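Local coordinates for protein phage related exonuclease (Haemophilus somnus 129PT, PDB 3K93) that probably degrades DNA as a metal-dependent, phage-type exonuclease related to the lambda exonuclease family, at residues A[140-145]-A[199-204]. Sequence-based numbering, arbitrary orientation.
Sequences QMQGYM and ELIDKI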
ATOM      1  N   GLN A 140      11.451  14.792  15.361  1.00 12.48           N
ATOM      2  CA  GLN A 140      12.039  15.941  14.679  1.00 12.38           C
ATOM      3  C   GLN A 140      12.183  17.118  15.646  1.00 12.32           C
ATOM      4  O   GLN A 140      13.210  17.810  15.635  1.00 12.30           O
ATOM      5  CB  GLN A 140      11.178  16.343  13.490  1.00 12.40           C
ATOM      6  CG  GLN A 140      11.681  17.512  12.644  1.00 13.68           C
ATOM      7  CD  GLN A 140      10.652  18.035  11.649  1.00 16.36           C
ATOM      8  OE1 GLN A 140       9.464  17.735  11.761  1.00 17.85           O
ATOM      9  NE2 GLN A 140      11.104  18.862  10.693  1.00 16.44           N
HETATM   10  N   MSE A 141      11.149  17.357  16.464  1.00 11.64           N
HETATM   11  CA  MSE A 141      11.181  18.494  17.392  1.00 11.50           C
HETATM   12  C   MSE A 141      12.240  18.246  18.458  1.00 11.76           C
HETATM   13  O   MSE A 141      12.850  19.208  18.929  1.00 11.06           O
HETATM   14  CB  MSE A 141       9.814  18.730  18.088  1.00 11.18           C
HETATM   15  CG  MSE A 141       8.645  19.244  17.254  1.00 10.20           C
HETATM   16 SE   MSE A 141       9.117  20.742  16.192  0.75 11.77          SE
HETATM   17  CE  MSE A 141       9.311  19.763  14.588  1.00 12.36           C
ATOM     18  N   GLN A 142      12.442  16.976  18.862  1.00 11.36           N
ATOM     19  CA  GLN A 142      13.445  16.681  19.886  1.00 12.30           C
ATOM     20  C   GLN A 142      14.828  17.005  19.343  1.00 12.30           C
ATOM     21  O   GLN A 142      15.670  17.509  20.073  1.00 12.61           O
ATOM     22  CB  GLN A 142      13.410  15.241  20.354  1.00 11.58           C
ATOM     23  CG  GLN A 142      12.130  14.841  21.008  1.00 13.31           C
ATOM     24  CD  GLN A 142      11.929  15.422  22.393  1.00 14.02           C
ATOM     25  OE1 GLN A 142      12.840  16.017  22.993  1.00 14.84           O
ATOM     26  NE2 GLN A 142      10.736  15.224  22.921  1.00 11.30           N
ATOM     27  N   GLY A 143      15.024  16.741  18.057  1.00 12.51           N
ATOM     28  CA  GLY A 143      16.258  17.068  17.374  1.00 12.56           C
ATOM     29  C   GLY A 143      16.481  18.564  17.309  1.00 13.11           C
ATOM     30  O   GLY A 143      17.598  19.020  17.572  1.00 12.76           O
ATOM     31  N   TYR A 144      15.433  19.351  17.001  1.00 12.64           N
ATOM     32  CA  TYR A 144      15.614  20.808  17.029  1.00 12.37           C
ATOM     33  C   TYR A 144      15.846  21.342  18.442  1.00 12.61           C
ATOM     34  O   TYR A 144      16.616  22.293  18.636  1.00 13.34           O
ATOM     35  CB  TYR A 144      14.417  21.537  16.424  1.00 12.32           C
ATOM     36  CG  TYR A 144      14.145  21.302  14.938  1.00 11.74           C
ATOM     37  CD1 TYR A 144      15.172  21.158  14.035  1.00 12.85           C
ATOM     38  CD2 TYR A 144      12.843  21.310  14.442  1.00 14.03           C
ATOM     39  CE1 TYR A 144      14.947  20.977  12.697  1.00 12.69           C
ATOM     40  CE2 TYR A 144      12.596  21.117  13.074  1.00 14.92           C
ATOM     41  CZ  TYR A 144      13.666  20.960  12.209  1.00 14.81           C
ATOM     42  OH  TYR A 144      13.487  20.762  10.856  1.00 14.73           O
HETATM   43  N   MSE A 145      15.150  20.794  19.432  1.00 12.37           N
HETATM   44  CA  MSE A 145      15.317  21.272  20.799  1.00 12.06           C
HETATM   45  C   MSE A 145      16.750  20.996  21.278  1.00 12.29           C
HETATM   46  O   MSE A 145      17.327  21.768  22.048  1.00 12.25           O
HETATM   47  CB  MSE A 145      14.296  20.637  21.747  1.00 11.48           C
HETATM   48  CG  MSE A 145      12.916  21.214  21.609  1.00 11.29           C
HETATM   49 SE   MSE A 145      11.663  20.556  22.919  0.75  9.26          SE
HETATM   50  CE  MSE A 145      11.029  18.905  22.070  1.00  9.68           C
ATOM     51  N   GLU A 199      15.758  11.637  27.613  1.00 19.10           N
ATOM     52  CA  GLU A 199      15.865  10.205  27.306  1.00 20.08           C
ATOM     53  C   GLU A 199      15.648   9.938  25.821  1.00 19.20           C
ATOM     54  O   GLU A 199      16.311   9.083  25.248  1.00 19.12           O
ATOM     55  CB  GLU A 199      14.901   9.359  28.157  1.00 20.71           C
ATOM     56  CG  GLU A 199      15.421   9.139  29.604  1.00 25.77           C
ATOM     57  CD  GLU A 199      14.490   8.257  30.440  1.00 30.92           C
ATOM     58  OE1 GLU A 199      13.514   7.705  29.857  1.00 35.13           O
ATOM     59  OE2 GLU A 199      14.728   8.123  31.665  1.00 34.31           O
ATOM     60  N   LEU A 200      14.728  10.675  25.209  1.00 18.46           N
ATOM     61  CA  LEU A 200      14.525  10.589  23.773  1.00 18.39           C
ATOM     62  C   LEU A 200      15.718  11.147  22.996  1.00 17.27           C
ATOM     63  O   LEU A 200      16.073  10.596  21.957  1.00 17.01           O
ATOM     64  CB  LEU A 200      13.259  11.321  23.344  1.00 18.92           C
ATOM     65  CG  LEU A 200      12.244  10.491  22.568  1.00 22.70           C
ATOM     66  CD1 LEU A 200      12.035   9.119  23.317  1.00 24.26           C
ATOM     67  CD2 LEU A 200      10.882  11.290  22.417  1.00 21.87           C
ATOM     68  N   ILE A 201      16.330  12.226  23.491  1.00 15.62           N
ATOM     69  CA  ILE A 201      17.498  12.784  22.835  1.00 14.78           C
ATOM     70  C   ILE A 201      18.638  11.757  22.905  1.00 15.06           C
ATOM     71  O   ILE A 201      19.313  11.541  21.925  1.00 14.03           O
ATOM     72  CB  ILE A 201      17.908  14.173  23.382  1.00 14.47           C
ATOM     73  CG1 ILE A 201      16.800  15.211  23.038  1.00 14.31           C
ATOM     74  CG2 ILE A 201      19.319  14.592  22.803  1.00 12.59           C
ATOM     75  CD1 ILE A 201      16.682  16.433  23.994  1.00 14.03           C
ATOM     76  N   ASP A 202      18.800  11.101  24.044  1.00 15.90           N
ATOM     77  CA  ASP A 202      19.765  10.007  24.166  1.00 17.24           C
ATOM     78  C   ASP A 202      19.480   8.860  23.209  1.00 17.11           C
ATOM     79  O   ASP A 202      20.388   8.306  22.658  1.00 17.53           O
ATOM     80  CB  ASP A 202      19.810   9.471  25.590  1.00 17.88           C
ATOM     81  CG  ASP A 202      20.472  10.415  26.537  1.00 19.88           C
ATOM     82  OD1 ASP A 202      21.270  11.245  26.083  1.00 23.66           O
ATOM     83  OD2 ASP A 202      20.187  10.332  27.750  1.00 25.06           O
ATOM     84  N   LYS A 203      18.220   8.518  23.027  1.00 17.51           N
ATOM     85  CA  LYS A 203      17.800   7.533  22.017  1.00 18.09           C
ATOM     86  C   LYS A 203      18.204   7.975  20.585  1.00 17.35           C
ATOM     87  O   LYS A 203      18.740   7.181  19.822  1.00 17.23           O
ATOM     88  CB  LYS A 203      16.275   7.319  22.124  1.00 18.84           C
ATOM     89  CG  LYS A 203      15.677   6.128  21.322  1.00 21.40           C
ATOM     90  CD  LYS A 203      14.185   5.816  21.739  1.00 22.73           C
ATOM     91  N   ILE A 204      17.963   9.239  20.237  1.00 16.77           N
ATOM     92  CA  ILE A 204      18.411   9.786  18.944  1.00 16.14           C
ATOM     93  C   ILE A 204      19.929   9.531  18.788  1.00 16.46           C
ATOM     94  O   ILE A 204      20.361   8.989  17.774  1.00 16.00           O
ATOM     95  CB  ILE A 204      18.123  11.314  18.837  1.00 16.15           C
ATOM     96  CG1 ILE A 204      16.621  11.571  18.658  1.00 16.52           C
ATOM     97  CG2 ILE A 204      18.998  11.990  17.729  1.00 13.60           C
ATOM     98  CD1 ILE A 204      16.198  12.994  18.953  1.00 17.15           C
TER
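Q142 packs against three aliphatic side chains, L200, I201 and I204, which line one face of helix 198-221. I204 comes in end-on through CD1, which lies 3.8 Å from Q142 CB and 4.0 Å from the backbone N of G143, a residue with no side chain. L200 comes across the glutamine at about a right angle, and its CD2 touches both Q142 CG and, at 4.0 Å, Q142 NE2. From I201, CG1 stands 3.9 Å from the backbone O of Q142. A bend at chi2 (-73°) sets Q142 NE2 against L200 CD2 and OE1 against the CG1-CD1 end of I201, yet no hydrogen bond spans the two segments. Instead OE1 accepts from D197 N, just before helix 198-221, and NE2 donates to Q195 O, at the end of strand 189-195, which satisfies the buried amide and pins it to the strand-to-helix turn. On the far flank of helix 137-148, Q140 NE2 bonds Y144 OH at 3.1 Å, and both side chains pack on D111, a sodium ligand. The axes of segments 140-145 and 199-204 pass 9.8 Å apart at -95°, nearly perpendicular. Helix 198-221 packs across helix 137-148, whose other side lies on strands 108-114 and 152-158 of the metal-bearing sheet, consistent with the alpha/beta core of lambda-exonuclease-like nucleases.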